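Pentafunctional AROM polypeptide (Schizosaccharomyces pombe, PDB 5SWV) probably carries out five consecutive steps of the shikimate pathway, the crystallised portion holding the dehydroquinate dehydratase and shikimate dehydrogenase units. Local coordinates at residues A380-Y389 and R411-I422. Residues are numbered along the deposited sequence; the frame is centred on the assembly and turned at random.
Sequences AGGTSRAAIY and RVQDVFPPDYNI
Ile388 packs against Val412, Phe416, Tyr420 and Ile422 with its two branches. Ile388 CB already lies 4.1 Å from Phe416 CZ. At the branch, CG2 stands anti to the backbone N while CG1 (chi1 -72°) sits beside it, which sends the two arms to different neighbours. Ile388 CG2 rests over one face of the Phe416 ring, 4.0 Å from the centroid and 18° off the normal, a CH-pi contact; Val415 CG1, from the ring's own segment, lies over the opposite face, toward its rim. The same methyl, Ile388 CG2, touches CD1 of Ile422 at 3.9 Å and comes to the edge of the Tyr420 ring near CE2. The other arm runs on through CG1 to CD1, which meets Val412 CG1.

Helix 382-393 follows strand 374-378 through the glycine-rich turn of a Rossmann-like domain, consistent with the NADP-binding domain of shikimate dehydrogenases, whose parallel sheet has the strand order 3-2-1-4-5-6; residues 411-422 link helix 406-413 to edge strand 422-426. On the first turn of helix 382-393, the Ser384 hydroxyl donates a hydrogen bond from OG to Gly381 O (2.9 Å) with a C=O...donor angle of 141°, and Val412 CG2 packs against that hydroxyl. Val412 CG2 also approaches Ala380 CB, 3.8 Å away. Further along, Phe416 turns its rim toward the backbone, Phe416 CZ lying 3.5 Å from Arg385 O, a carbonyl already bonded to Tyr389 N. The hydroxyl of Tyr420 reaches the edge of the Tyr389 ring near CD1, while the Tyr420 ring stacks with His392.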
ATOM      1  N   ALA A 380     -10.216  -0.457 -27.782  1.00 31.88           N
ATOM      2  CA  ALA A 380      -9.148  -1.295 -28.294  1.00 32.19           C
ATOM      3  C   ALA A 380      -7.774  -0.622 -28.400  1.00 31.99           C
ATOM      4  O   ALA A 380      -6.868  -1.144 -29.075  1.00 31.42           O
ATOM      5  CB  ALA A 380      -9.564  -1.823 -29.656  1.00 32.97           C
ATOM      6  N   GLY A 381      -7.598   0.507 -27.720  1.00 31.94           N
ATOM      7  CA  GLY A 381      -6.307   1.182 -27.699  1.00 31.68           C
ATOM      8  C   GLY A 381      -5.409   0.619 -26.623  1.00 31.35           C
ATOM      9  O   GLY A 381      -5.660  -0.456 -26.054  1.00 31.07           O
ATOM     10  N   GLY A 382      -4.351   1.365 -26.338  1.00 31.37           N
ATOM     11  CA  GLY A 382      -3.437   1.023 -25.253  1.00 30.90           C
ATOM     12  C   GLY A 382      -4.104   0.867 -23.909  1.00 30.31           C
ATOM     13  O   GLY A 382      -3.766  -0.032 -23.159  1.00 29.88           O
ATOM     14  N   THR A 383      -5.056   1.739 -23.612  1.00 30.29           N
ATOM     15  CA  THR A 383      -5.680   1.742 -22.305  1.00 31.24           C
ATOM     16  C   THR A 383      -6.535   0.483 -22.114  1.00 32.77           C
ATOM     17  O   THR A 383      -6.571  -0.070 -21.022  1.00 33.24           O
ATOM     18  CB  THR A 383      -6.509   3.025 -22.059  1.00 31.06           C
ATOM     19  OG1 THR A 383      -5.674   4.171 -22.179  1.00 30.31           O
ATOM     20  CG2 THR A 383      -7.081   3.050 -20.655  1.00 31.30           C
ATOM     21  N   SER A 384      -7.192   0.013 -23.171  1.00 34.21           N
ATOM     22  CA  SER A 384      -8.012  -1.196 -23.072  1.00 35.28           C
ATOM     23  C   SER A 384      -7.200  -2.410 -22.667  1.00 35.75           C
ATOM     24  O   SER A 384      -7.723  -3.319 -22.020  1.00 36.27           O
ATOM     25  CB  SER A 384      -8.740  -1.507 -24.386  1.00 35.66           C
ATOM     26  OG  SER A 384      -7.871  -2.143 -25.310  1.00 36.18           O
ATOM     27  N   ARG A 385      -5.933  -2.428 -23.051  1.00 36.56           N
ATOM     28  CA  ARG A 385      -5.070  -3.558 -22.709  1.00 37.99           C
ATOM     29  C   ARG A 385      -4.748  -3.581 -21.231  1.00 36.52           C
ATOM     30  O   ARG A 385      -4.774  -4.645 -20.613  1.00 35.89           O
ATOM     31  CB  ARG A 385      -3.784  -3.517 -23.508  1.00 40.66           C
ATOM     32  CG  ARG A 385      -4.060  -3.424 -24.997  1.00 44.13           C
ATOM     33  CD  ARG A 385      -2.865  -3.813 -25.829  1.00 47.25           C
ATOM     34  NE  ARG A 385      -1.669  -3.063 -25.446  1.00 49.56           N
ATOM     35  CZ  ARG A 385      -0.503  -3.152 -26.080  1.00 52.22           C
ATOM     36  NH1 ARG A 385      -0.380  -3.945 -27.166  1.00 52.21           N
ATOM     37  NH2 ARG A 385       0.538  -2.429 -25.637  1.00 52.33           N
ATOM     38  N   ALA A 386      -4.444  -2.405 -20.673  1.00 35.15           N
ATOM     39  CA  ALA A 386      -4.243  -2.252 -19.235  1.00 34.02           C
ATOM     40  C   ALA A 386      -5.505  -2.624 -18.470  1.00 33.07           C
ATOM     41  O   ALA A 386      -5.437  -3.280 -17.422  1.00 32.71           O
ATOM     42  CB  ALA A 386      -3.840  -0.834 -18.910  1.00 34.39           C
ATOM     43  N   ALA A 387      -6.648  -2.225 -19.013  1.00 32.35           N
ATOM     44  CA  ALA A 387      -7.942  -2.544 -18.421  1.00 32.43           C
ATOM     45  C   ALA A 387      -8.205  -4.057 -18.357  1.00 32.54           C
ATOM     46  O   ALA A 387      -8.653  -4.571 -17.327  1.00 32.58           O
ATOM     47  CB  ALA A 387      -9.051  -1.841 -19.182  1.00 32.71           C
ATOM     48  N   ILE A 388      -7.909  -4.765 -19.445  1.00 32.43           N
ATOM     49  CA  ILE A 388      -8.019  -6.218 -19.464  1.00 32.02           C
ATOM     50  C   ILE A 388      -7.086  -6.842 -18.430  1.00 31.99           C
ATOM     51  O   ILE A 388      -7.544  -7.606 -17.581  1.00 32.44           O
ATOM     52  CB  ILE A 388      -7.775  -6.776 -20.868  1.00 32.21           C
ATOM     53  CG1 ILE A 388      -8.971  -6.429 -21.729  1.00 32.76           C
ATOM     54  CG2 ILE A 388      -7.586  -8.293 -20.855  1.00 32.18           C
ATOM     55  CD1 ILE A 388      -8.734  -6.662 -23.198  1.00 33.70           C
ATOM     56  N   TYR A 389      -5.799  -6.503 -18.471  1.00 31.89           N
ATOM     57  CA  TYR A 389      -4.854  -6.949 -17.419  1.00 31.82           C
ATOM     58  C   TYR A 389      -5.393  -6.669 -16.004  1.00 31.68           C
ATOM     59  O   TYR A 389      -5.425  -7.563 -15.161  1.00 31.58           O
ATOM     60  CB  TYR A 389      -3.470  -6.317 -17.608  1.00 31.42           C
ATOM     61  CG  TYR A 389      -2.483  -6.610 -16.501  1.00 31.00           C
ATOM     62  CD1 TYR A 389      -2.047  -7.900 -16.257  1.00 30.99           C
ATOM     63  CD2 TYR A 389      -1.975  -5.582 -15.699  1.00 31.17           C
ATOM     64  CE1 TYR A 389      -1.125  -8.175 -15.244  1.00 31.21           C
ATOM     65  CE2 TYR A 389      -1.063  -5.836 -14.677  1.00 31.11           C
ATOM     66  CZ  TYR A 389      -0.632  -7.135 -14.446  1.00 31.34           C
ATOM     67  OH  TYR A 389       0.274  -7.381 -13.427  1.00 30.69           O
ATOM     68  N   ARG A 411      -7.055  -7.722 -32.252  1.00 44.80           N
ATOM     69  CA  ARG A 411      -5.709  -7.208 -32.048  1.00 45.75           C
ATOM     70  C   ARG A 411      -5.332  -7.180 -30.540  1.00 44.58           C
ATOM     71  O   ARG A 411      -4.213  -7.557 -30.131  1.00 43.51           O
ATOM     72  CB  ARG A 411      -5.602  -5.808 -32.648  1.00 47.66           C
ATOM     73  CG  ARG A 411      -4.182  -5.277 -32.700  1.00 50.04           C
ATOM     74  CD  ARG A 411      -4.105  -3.818 -32.303  1.00 52.17           C
ATOM     75  NE  ARG A 411      -4.855  -3.028 -33.275  1.00 55.13           N
ATOM     76  CZ  ARG A 411      -5.918  -2.260 -33.023  1.00 56.78           C
ATOM     77  NH1 ARG A 411      -6.411  -2.095 -31.787  1.00 56.82           N
ATOM     78  NH2 ARG A 411      -6.487  -1.618 -34.042  1.00 57.81           N
ATOM     79  N   VAL A 412      -6.293  -6.742 -29.737  1.00 42.47           N
ATOM     80  CA  VAL A 412      -6.140  -6.681 -28.302  1.00 41.05           C
ATOM     81  C   VAL A 412      -6.096  -8.074 -27.706  1.00 40.62           C
ATOM     82  O   VAL A 412      -5.239  -8.358 -26.883  1.00 39.99           O
ATOM     83  CB  VAL A 412      -7.306  -5.918 -27.665  1.00 40.70           C
ATOM     84  CG1 VAL A 412      -7.234  -6.000 -26.143  1.00 40.60           C
ATOM     85  CG2 VAL A 412      -7.307  -4.470 -28.137  1.00 40.82           C
ATOM     86  N   GLN A 413      -7.044  -8.923 -28.093  1.00 40.39           N
ATOM     87  CA  GLN A 413      -7.119 -10.286 -27.563  1.00 40.38           C
ATOM     88  C   GLN A 413      -5.792 -11.032 -27.761  1.00 40.21           C
ATOM     89  O   GLN A 413      -5.314 -11.703 -26.850  1.00 39.23           O
ATOM     90  CB  GLN A 413      -8.276 -11.068 -28.222  1.00 40.60           C
ATOM     91  CG  GLN A 413      -8.434 -12.527 -27.763  1.00 40.24           C
ATOM     92  CD  GLN A 413      -9.600 -13.241 -28.427  1.00 40.04           C
ATOM     93  OE1 GLN A 413      -9.603 -13.443 -29.643  1.00 40.52           O
ATOM     94  NE2 GLN A 413     -10.594 -13.633 -27.633  1.00 39.70           N
ATOM     95  N   ASP A 414      -5.199 -10.870 -28.944  1.00 40.42           N
ATOM     96  CA  ASP A 414      -4.012 -11.623 -29.349  1.00 40.67           C
ATOM     97  C   ASP A 414      -2.734 -11.233 -28.599  1.00 39.61           C
ATOM     98  O   ASP A 414      -1.734 -11.931 -28.714  1.00 39.91           O
ATOM     99  CB  ASP A 414      -3.787 -11.520 -30.879  1.00 41.94           C
ATOM    100  CG  ASP A 414      -4.918 -12.187 -31.706  1.00 43.87           C
ATOM    101  OD1 ASP A 414      -5.740 -12.972 -31.159  1.00 45.38           O
ATOM    102  OD2 ASP A 414      -4.997 -11.909 -32.920  1.00 45.10           O
ATOM    103  N   VAL A 415      -2.760 -10.132 -27.849  1.00 37.88           N
ATOM    104  CA  VAL A 415      -1.681  -9.799 -26.907  1.00 36.75           C
ATOM    105  C   VAL A 415      -1.611 -10.802 -25.742  1.00 34.92           C
ATOM    106  O   VAL A 415      -0.560 -11.031 -25.171  1.00 33.63           O
ATOM    107  CB  VAL A 415      -1.870  -8.369 -26.333  1.00 37.67           C
ATOM    108  CG1 VAL A 415      -0.878  -8.065 -25.213  1.00 37.88           C
ATOM    109  CG2 VAL A 415      -1.751  -7.317 -27.433  1.00 38.04           C
ATOM    110  N   PHE A 416      -2.744 -11.382 -25.385  1.00 34.36           N
ATOM    111  CA  PHE A 416      -2.846 -12.247 -24.219  1.00 33.70           C
ATOM    112  C   PHE A 416      -2.924 -13.707 -24.648  1.00 33.49           C
ATOM    113  O   PHE A 416      -3.189 -13.994 -25.804  1.00 33.62           O
ATOM    114  CB  PHE A 416      -4.076 -11.841 -23.417  1.00 33.55           C
ATOM    115  CG  PHE A 416      -4.036 -10.405 -22.953  1.00 33.59           C
ATOM    116  CD1 PHE A 416      -3.433 -10.063 -21.751  1.00 32.83           C
ATOM    117  CD2 PHE A 416      -4.579  -9.388 -23.733  1.00 33.58           C
ATOM    118  CE1 PHE A 416      -3.391  -8.745 -21.331  1.00 32.68           C
ATOM    119  CE2 PHE A 416      -4.536  -8.065 -23.311  1.00 32.99           C
ATOM    120  CZ  PHE A 416      -3.943  -7.748 -22.112  1.00 32.52           C
ATOM    121  N   PRO A 417      -2.674 -14.645 -23.724  1.00 33.30           N
ATOM    122  CA  PRO A 417      -2.777 -16.038 -24.135  1.00 33.15           C
ATOM    123  C   PRO A 417      -4.227 -16.443 -24.367  1.00 32.83           C
ATOM    124  O   PRO A 417      -5.124 -15.705 -23.984  1.00 32.02           O
ATOM    125  CB  PRO A 417      -2.185 -16.816 -22.950  1.00 33.58           C
ATOM    126  CG  PRO A 417      -1.544 -15.796 -22.063  1.00 33.43           C
ATOM    127  CD  PRO A 417      -2.289 -14.523 -22.307  1.00 33.40           C
ATOM    128  N   PRO A 418      -4.455 -17.603 -25.009  1.00 33.26           N
ATOM    129  CA  PRO A 418      -5.821 -18.073 -25.334  1.00 33.22           C
ATOM    130  C   PRO A 418      -6.795 -18.249 -24.165  1.00 32.80           C
ATOM    131  O   PRO A 418      -7.988 -18.038 -24.333  1.00 32.72           O
ATOM    132  CB  PRO A 418      -5.571 -19.424 -26.012  1.00 33.64           C
ATOM    133  CG  PRO A 418      -4.224 -19.255 -26.637  1.00 33.99           C
ATOM    134  CD  PRO A 418      -3.427 -18.448 -25.649  1.00 33.47           C
ATOM    135  N   ASP A 419      -6.290 -18.614 -22.994  1.00 32.85           N
ATOM    136  CA  ASP A 419      -7.139 -18.858 -21.832  1.00 32.73           C
ATOM    137  C   ASP A 419      -7.144 -17.679 -20.872  1.00 33.04           C
ATOM    138  O   ASP A 419      -7.295 -17.890 -19.678  1.00 33.95           O
ATOM    139  CB  ASP A 419      -6.675 -20.125 -21.103  1.00 32.57           C
ATOM    140  CG  ASP A 419      -5.353 -19.930 -20.352  1.00 32.56           C
ATOM    141  OD1 ASP A 419      -4.477 -19.149 -20.824  1.00 31.01           O
ATOM    142  OD2 ASP A 419      -5.212 -20.565 -19.276  1.00 33.09           O
ATOM    143  N   TYR A 420      -7.017 -16.446 -21.374  1.00 33.15           N
ATOM    144  CA  TYR A 420      -7.053 -15.250 -20.516  1.00 33.58           C
ATOM    145  C   TYR A 420      -8.480 -14.707 -20.253  1.00 33.87           C
ATOM    146  O   TYR A 420      -8.640 -13.552 -19.833  1.00 34.10           O
ATOM    147  CB  TYR A 420      -6.162 -14.142 -21.116  1.00 33.68           C
ATOM    148  CG  TYR A 420      -5.517 -13.228 -20.091  1.00 33.76           C
ATOM    149  CD1 TYR A 420      -4.607 -13.731 -19.159  1.00 33.79           C
ATOM    150  CD2 TYR A 420      -5.796 -11.859 -20.063  1.00 33.81           C
ATOM    151  CE1 TYR A 420      -4.009 -12.902 -18.225  1.00 33.68           C
ATOM    152  CE2 TYR A 420      -5.198 -11.021 -19.127  1.00 33.46           C
ATOM    153  CZ  TYR A 420      -4.304 -11.544 -18.212  1.00 33.53           C
ATOM    154  OH  TYR A 420      -3.697 -10.729 -17.276  1.00 33.24           O
ATOM    155  N   ASN A 421      -9.496 -15.532 -20.511  1.00 33.68           N
ATOM    156  CA  ASN A 421     -10.879 -15.240 -20.216  1.00 34.51           C
ATOM    157  C   ASN A 421     -11.484 -14.126 -21.029  1.00 35.01           C
ATOM    158  O   ASN A 421     -12.538 -13.607 -20.655  1.00 35.47           O
ATOM    159  CB  ASN A 421     -11.073 -14.927 -18.735  1.00 35.28           C
ATOM    160  CG  ASN A 421     -10.486 -15.988 -17.831  1.00 35.59           C
ATOM    161  OD1 ASN A 421     -10.525 -17.170 -18.148  1.00 35.52           O
ATOM    162  ND2 ASN A 421      -9.937 -15.563 -16.688  1.00 36.25           N
ATOM    163  N   ILE A 422     -10.864 -13.775 -22.150  1.00 35.71           N
ATOM    164  CA  ILE A 422     -11.401 -12.711 -22.992  1.00 37.16           C
ATOM    165  C   ILE A 422     -12.478 -13.305 -23.886  1.00 38.17           C
ATOM    166  O   ILE A 422     -12.236 -14.315 -24.520  1.00 39.21           O
ATOM    167  CB  ILE A 422     -10.314 -12.039 -23.851  1.00 37.18           C
ATOM    168  CG1 ILE A 422      -9.219 -11.468 -22.944  1.00 36.88           C
ATOM    169  CG2 ILE A 422     -10.917 -10.915 -24.697  1.00 37.24           C
ATOM    170  CD1 ILE A 422      -7.992 -10.979 -23.677  1.00 36.83           C
TER